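Local coordinates for putative sugar ABC transporter, substrate-binding protein (Clostridium phytofermentans, PDB 4WZZ) that probably serves as the sugar-capturing, substrate-binding component of an ABC transporter and holds L-rhamnose between its two lobes, at residues Ala164-Asp169 against Tyr293-Asn298; Gly337-Thr342 against Ile351-Pro356. All coordinates share one frame; numbering follows the deposited sequence.

Contact 1 of 2, residues Ala164-Asp169 against Tyr293-Asn298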
loop_
_atom_site.group_PDB
_atom_site.type_symbol
_atom_site.label_atom_id
_atom_site.label_comp_id
_atom_site.label_asym_id
_atom_site.label_seq_id
_atom_site.Cartn_x
_atom_site.Cartn_y
_atom_site.Cartn_z
ATOM N N ALA A 164 3.122 -9.378 -5.977
ATOM C CA ALA A 164 4.077 -9.503 -7.075
ATOM C C ALA A 164 3.636 -10.506 -8.141
ATOM O O ALA A 164 3.783 -10.280 -9.355
ATOM C CB ALA A 164 5.454 -9.877 -6.539
ATOM N N GLN A 165 3.129 -11.639 -7.681
ATOM C CA GLN A 165 2.712 -12.694 -8.572
ATOM C C GLN A 165 1.487 -12.268 -9.383
ATOM O O GLN A 165 1.423 -12.476 -10.601
ATOM C CB GLN A 165 2.483 -13.959 -7.739
ATOM C CG GLN A 165 2.094 -15.158 -8.512
ATOM C CD GLN A 165 3.231 -15.696 -9.333
ATOM O OE1 GLN A 165 4.285 -16.056 -8.794
ATOM N NE2 GLN A 165 3.032 -15.763 -10.651
ATOM N N ALA A 166 0.526 -11.617 -8.728
ATOM C CA ALA A 166 -0.660 -11.135 -9.434
ATOM C C ALA A 166 -0.243 -10.167 -10.527
ATOM O O ALA A 166 -0.722 -10.225 -11.662
ATOM C CB ALA A 166 -1.614 -10.430 -8.457
ATOM N N LEU A 167 0.641 -9.237 -10.191
ATOM C CA LEU A 167 1.070 -8.258 -11.164
ATOM C C LEU A 167 1.847 -8.863 -12.319
ATOM O O LEU A 167 1.623 -8.506 -13.467
ATOM C CB LEU A 167 1.859 -7.137 -10.471
ATOM C CG LEU A 167 1.003 -6.259 -9.531
ATOM C CD1 LEU A 167 1.852 -5.235 -8.825
ATOM C CD2 LEU A 167 -0.140 -5.591 -10.282
HETATM N N MSE A 168 2.757 -9.792 -12.036
HETATM C CA MSE A 168 3.530 -10.393 -13.130
HETATM C C MSE A 168 2.608 -11.159 -14.065
HETATM O O MSE A 168 2.762 -11.089 -15.284
HETATM C CB MSE A 168 4.650 -11.300 -12.634
HETATM C CG MSE A 168 5.859 -10.558 -12.079
HETATM SE SE MSE A 168 6.556 -9.137 -13.281
HETATM C CE MSE A 168 6.624 -10.150 -14.954
ATOM N N ASP A 169 1.663 -11.907 -13.503
ATOM C CA ASP A 169 0.722 -12.663 -14.330
ATOM C C ASP A 169 -0.152 -11.711 -15.132
ATOM O O ASP A 169 -0.454 -11.991 -16.292
ATOM C CB ASP A 169 -0.131 -13.614 -13.486
ATOM C CG ASP A 169 0.657 -14.835 -12.989
ATOM O OD1 ASP A 169 1.693 -15.175 -13.607
ATOM O OD2 ASP A 169 0.249 -15.456 -11.975
ATOM N N TYR A 293 -7.585 -4.791 -16.126
ATOM C CA TYR A 293 -7.824 -5.150 -14.734
ATOM C C TYR A 293 -6.637 -4.740 -13.898
ATOM O O TYR A 293 -5.540 -4.460 -14.416
ATOM C CB TYR A 293 -8.136 -6.640 -14.534
ATOM C CG TYR A 293 -7.096 -7.624 -15.054
ATOM C CD1 TYR A 293 -7.163 -8.110 -16.352
ATOM C CD2 TYR A 293 -6.085 -8.109 -14.228
ATOM C CE1 TYR A 293 -6.246 -9.031 -16.826
ATOM C CE2 TYR A 293 -5.159 -9.059 -14.700
ATOM C CZ TYR A 293 -5.251 -9.500 -16.000
ATOM O OH TYR A 293 -4.347 -10.422 -16.509
HETATM N N MSE A 294 -6.896 -4.628 -12.603
HETATM C CA MSE A 294 -5.850 -4.250 -11.649
HETATM C C MSE A 294 -6.205 -4.877 -10.303
HETATM O O MSE A 294 -7.159 -5.660 -10.211
HETATM C CB MSE A 294 -5.723 -2.732 -11.580
HETATM C CG MSE A 294 -7.001 -2.012 -11.279
HETATM SE SE MSE A 294 -7.258 -1.874 -9.352
HETATM C CE MSE A 294 -8.871 -0.676 -9.365
ATOM N N PHE A 295 -5.422 -4.583 -9.269
ATOM C CA PHE A 295 -5.614 -5.219 -7.971
ATOM C C PHE A 295 -5.550 -4.215 -6.843
ATOM O O PHE A 295 -4.877 -3.195 -6.926
ATOM C CB PHE A 295 -4.520 -6.273 -7.723
ATOM C CG PHE A 295 -4.428 -7.298 -8.807
ATOM C CD1 PHE A 295 -3.721 -7.027 -9.963
ATOM C CD2 PHE A 295 -5.060 -8.524 -8.681
ATOM C CE1 PHE A 295 -3.660 -7.945 -10.980
ATOM C CE2 PHE A 295 -4.975 -9.448 -9.712
ATOM C CZ PHE A 295 -4.290 -9.147 -10.841
ATOM N N LEU A 296 -6.227 -4.536 -5.751
ATOM C CA LEU A 296 -5.962 -3.835 -4.504
ATOM C C LEU A 296 -6.451 -4.714 -3.365
ATOM O O LEU A 296 -6.255 -5.938 -3.404
ATOM C CB LEU A 296 -6.590 -2.424 -4.512
ATOM C CG LEU A 296 -5.888 -1.418 -3.577
ATOM C CD1 LEU A 296 -4.563 -0.952 -4.170
ATOM C CD2 LEU A 296 -6.803 -0.223 -3.258
ATOM N N TRP A 297 -7.082 -4.090 -2.378
ATOM C CA TRP A 297 -7.470 -4.665 -1.087
ATOM C C TRP A 297 -8.257 -3.530 -0.463
ATOM O O TRP A 297 -8.270 -2.429 -1.003
ATOM C CB TRP A 297 -6.242 -5.036 -0.212
ATOM C CG TRP A 297 -5.344 -3.882 -0.071
ATOM C CD1 TRP A 297 -5.475 -2.830 0.771
ATOM C CD2 TRP A 297 -4.197 -3.623 -0.877
ATOM N NE1 TRP A 297 -4.466 -1.925 0.558
ATOM C CE2 TRP A 297 -3.670 -2.384 -0.464
ATOM C CE3 TRP A 297 -3.563 -4.323 -1.899
ATOM C CZ2 TRP A 297 -2.528 -1.827 -1.048
ATOM C CZ3 TRP A 297 -2.425 -3.781 -2.461
ATOM C CH2 TRP A 297 -1.929 -2.537 -2.047
ATOM N N ASN A 298 -8.914 -3.762 0.668
ATOM C CA ASN A 298 -9.738 -2.720 1.239
ATOM C C ASN A 298 -8.921 -1.850 2.188
ATOM O O ASN A 298 -8.548 -2.308 3.271
ATOM C CB ASN A 298 -10.945 -3.339 1.966
ATOM C CG ASN A 298 -11.936 -2.300 2.448
ATOM O OD1 ASN A 298 -11.565 -1.185 2.804
ATOM N ND2 ASN A 298 -13.218 -2.674 2.492
#
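The methyl of A166 sits over one face of the F295 ring, and this is the tight heart of the contact. CB of A166 lies 3.8 Å from the ring centroid of F295, only 13° off the ring normal, a CH-pi contact in which the methyl is almost centred on the ring. Alanine suits the spot because a helix can bring a single methyl down onto a flat ring without a longer chain holding the two apart. Beside it, L167 slides past F295 in the opposite direction, and its CD2 meets CD1 of F295 obliquely at 3.9 Å. F295 points at the helix from CB on, and with CG anti to its carbonyl carbon (chi1 -55°) it lays the ring beside A166; A170, one turn on from A166, also touches it. In fold terms, helix 160-174 is packed against strand 294-296, a short strand paired antiparallel with 357-359, in a periplasmic binding protein that closes two lobes around a sugar. No hydrogen bond joins the two segments, whose direct contact is apolar; a polar link to this helix comes further along, from Y293 to D173.

Toward D169 the fit becomes looser and more polar. The OH of Y293 stays 4.2 Å from the backbone O of D169 and instead hydrogen-bonds D173, while K358 makes a cation-pi contact with its ring; tyrosine thus offers a flat apolar body with a polar end at the partly exposed side. On the helix itself, NE2 of Q165 donates to OD2 of D169 at 3.1 Å; OD2 lies close to the amide plane of Q165, whereas the N-H comes to the carboxylate from above its plane. The other oxygen, OD1 of D169, hydrogen-bonds Y209 and forms a salt bridge with K208.

Contact 2 of 2, residues Gly337-Thr342 against Ile351-Pro356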
loop_
_atom_site.group_PDB
_atom_site.type_symbol
_atom_site.label_atom_id
_atom_site.label_comp_id
_atom_site.label_asym_id
_atom_site.label_seq_id
_atom_site.Cartn_x
_atom_site.Cartn_y
_atom_site.Cartn_z
ATOM N N GLY A 337 -12.641 -13.588 12.058
ATOM C CA GLY A 337 -12.137 -12.580 12.976
ATOM C C GLY A 337 -10.747 -12.879 13.502
ATOM O O GLY A 337 -10.093 -12.011 14.066
ATOM N N SER A 338 -10.283 -14.109 13.316
ATOM C CA SER A 338 -9.003 -14.517 13.881
ATOM C C SER A 338 -7.783 -14.311 12.971
ATOM O O SER A 338 -7.803 -14.618 11.772
ATOM C CB SER A 338 -9.070 -15.977 14.320
ATOM O OG SER A 338 -7.848 -16.368 14.919
ATOM N N TYR A 339 -6.712 -13.807 13.576
ATOM C CA TYR A 339 -5.439 -13.584 12.895
ATOM C C TYR A 339 -4.303 -14.150 13.710
ATOM O O TYR A 339 -4.369 -14.175 14.948
ATOM C CB TYR A 339 -5.177 -12.085 12.745
ATOM C CG TYR A 339 -5.904 -11.444 11.611
ATOM C CD1 TYR A 339 -5.366 -11.442 10.336
ATOM C CD2 TYR A 339 -7.134 -10.855 11.804
ATOM C CE1 TYR A 339 -6.033 -10.857 9.297
ATOM C CE2 TYR A 339 -7.809 -10.270 10.767
ATOM C CZ TYR A 339 -7.252 -10.271 9.514
ATOM O OH TYR A 339 -7.929 -9.681 8.472
ATOM N N LYS A 340 -3.257 -14.591 13.020
ATOM C CA LYS A 340 -2.025 -15.035 13.651
ATOM C C LYS A 340 -0.866 -14.163 13.175
ATOM O O LYS A 340 -0.809 -13.767 12.011
ATOM C CB LYS A 340 -1.762 -16.503 13.307
ATOM C CG LYS A 340 -0.602 -17.139 14.074
ATOM C CD LYS A 340 -0.503 -18.647 13.810
ATOM C CE LYS A 340 -1.831 -19.355 14.095
ATOM N NZ LYS A 340 -1.757 -20.836 13.913
ATOM N N ILE A 341 0.036 -13.833 14.089
ATOM C CA ILE A 341 1.222 -13.067 13.749
ATOM C C ILE A 341 2.265 -14.025 13.211
ATOM O O ILE A 341 2.533 -15.066 13.815
ATOM C CB ILE A 341 1.773 -12.328 14.987
ATOM C CG1 ILE A 341 0.678 -11.443 15.576
ATOM C CG2 ILE A 341 2.996 -11.517 14.624
ATOM C CD1 ILE A 341 1.143 -10.491 16.679
ATOM N N THR A 342 2.839 -13.683 12.069
ATOM C CA THR A 342 3.800 -14.557 11.421
ATOM C C THR A 342 5.139 -13.861 11.283
ATOM O O THR A 342 5.226 -12.638 11.360
ATOM C CB THR A 342 3.293 -15.025 10.033
ATOM O OG1 THR A 342 2.945 -13.886 9.238
ATOM C CG2 THR A 342 2.068 -15.891 10.188
ATOM N N ILE A 351 1.203 -9.142 10.368
ATOM C CA ILE A 351 -0.152 -9.650 10.292
ATOM C C ILE A 351 -0.604 -9.346 8.871
ATOM O O ILE A 351 -0.498 -8.205 8.438
ATOM C CB ILE A 351 -1.050 -8.884 11.283
ATOM C CG1 ILE A 351 -0.595 -9.159 12.726
ATOM C CG2 ILE A 351 -2.512 -9.262 11.117
ATOM C CD1 ILE A 351 -1.034 -8.090 13.695
ATOM N N ILE A 352 -1.129 -10.342 8.166
ATOM C CA ILE A 352 -1.527 -10.162 6.782
ATOM C C ILE A 352 -3.044 -10.055 6.706
ATOM O O ILE A 352 -3.755 -10.991 7.075
ATOM C CB ILE A 352 -1.027 -11.310 5.888
ATOM C CG1 ILE A 352 0.508 -11.353 5.884
ATOM C CG2 ILE A 352 -1.564 -11.122 4.471
ATOM C CD1 ILE A 352 1.108 -12.504 5.096
ATOM N N LEU A 353 -3.531 -8.913 6.217
ATOM C CA LEU A 353 -4.950 -8.602 6.160
ATOM C C LEU A 353 -5.757 -9.625 5.395
ATOM O O LEU A 353 -6.788 -10.082 5.864
ATOM C CB LEU A 353 -5.167 -7.219 5.513
ATOM C CG LEU A 353 -6.592 -6.773 5.179
ATOM C CD1 LEU A 353 -7.416 -6.494 6.443
ATOM C CD2 LEU A 353 -6.542 -5.508 4.335
ATOM N N GLY A 354 -5.287 -9.971 4.198
ATOM C CA GLY A 354 -6.044 -10.803 3.283
ATOM C C GLY A 354 -5.268 -11.007 1.997
ATOM O O GLY A 354 -4.096 -10.674 1.935
ATOM N N ALA A 355 -5.907 -11.611 1.009
ATOM C CA ALA A 355 -5.301 -11.775 -0.313
ATOM C C ALA A 355 -5.534 -10.518 -1.121
ATOM O O ALA A 355 -6.440 -9.728 -0.821
ATOM C CB ALA A 355 -5.896 -12.976 -1.041
ATOM N N PRO A 356 -4.738 -10.319 -2.171
ATOM C CA PRO A 356 -5.116 -9.260 -3.113
ATOM C C PRO A 356 -6.454 -9.582 -3.763
ATOM O O PRO A 356 -6.840 -10.773 -3.866
ATOM C CB PRO A 356 -4.012 -9.307 -4.181
ATOM C CG PRO A 356 -2.946 -10.180 -3.639
ATOM C CD PRO A 356 -3.603 -11.117 -2.659
HETATM O O HOH W 1 -0.619 -13.063 9.495
#
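Across the pair I341 and I351 the backbones come within 5.1 Å, CA to CA, where the two arms of a beta hairpin, strands 338-343 and 349-352, run antiparallel before they part. Toward T342 the arms are still joined by backbone hydrogen bonding between T342 and E350. Farther along, a water takes over: it donates to O of K340 at 2.6 Å and accepts from N of I352 at 3.1 Å, bridging backbone groups that have moved too far apart to bond directly. Towards P356 the second segment runs away from the first.

Side chains fill the widening gap. CG1 of I341 packs on CG1 of I351 at 3.9 Å, and the beta-branched isoleucines suit this extended backbone, giving each a broad apolar flank. The other branch of I351, CG2, is anti to its backbone N and meets CD1 of Y339 at 3.7 Å, the two side chains crossing at about a right angle. Helix 299-315 covers this apolar group, with L305 touching Y339, I351 and L353. Tyrosine fits its place because its length spans the divergence: the apolar ring lies against I351, while the hydroxyl reaches the departing chain and satisfies a carbonyl there. The ring brings its edge to the backbone, with CE1 of Y339 3.2 Å from O of I352 near the ring plane. Its OH donates to O of L353 at 2.9 Å, in the carbonyl plane on a lone pair, with a C=O...donor angle of 129°.

The centres of contact 1 and contact 2 lie about 18 Å apart, and both segments of contact 1 precede those of contact 2 in the sequence. Segments 293-298 and 351-356 nevertheless touch: O of N298 packs against CD2 of L353 at 3.9 Å, and O of L296 meets CB of P356 at 4.1 Å. P356 also rests on I163 and Q162 of helix 160-174, the helix of contact 1. Bound L-rhamnose lies near both contacts, about 9 Å from the side chain of L167 and about 10 Å from that of L353. W297, in segment 293-298, touches the sugar directly and hydrogen-bonds Y68, another residue of the pocket.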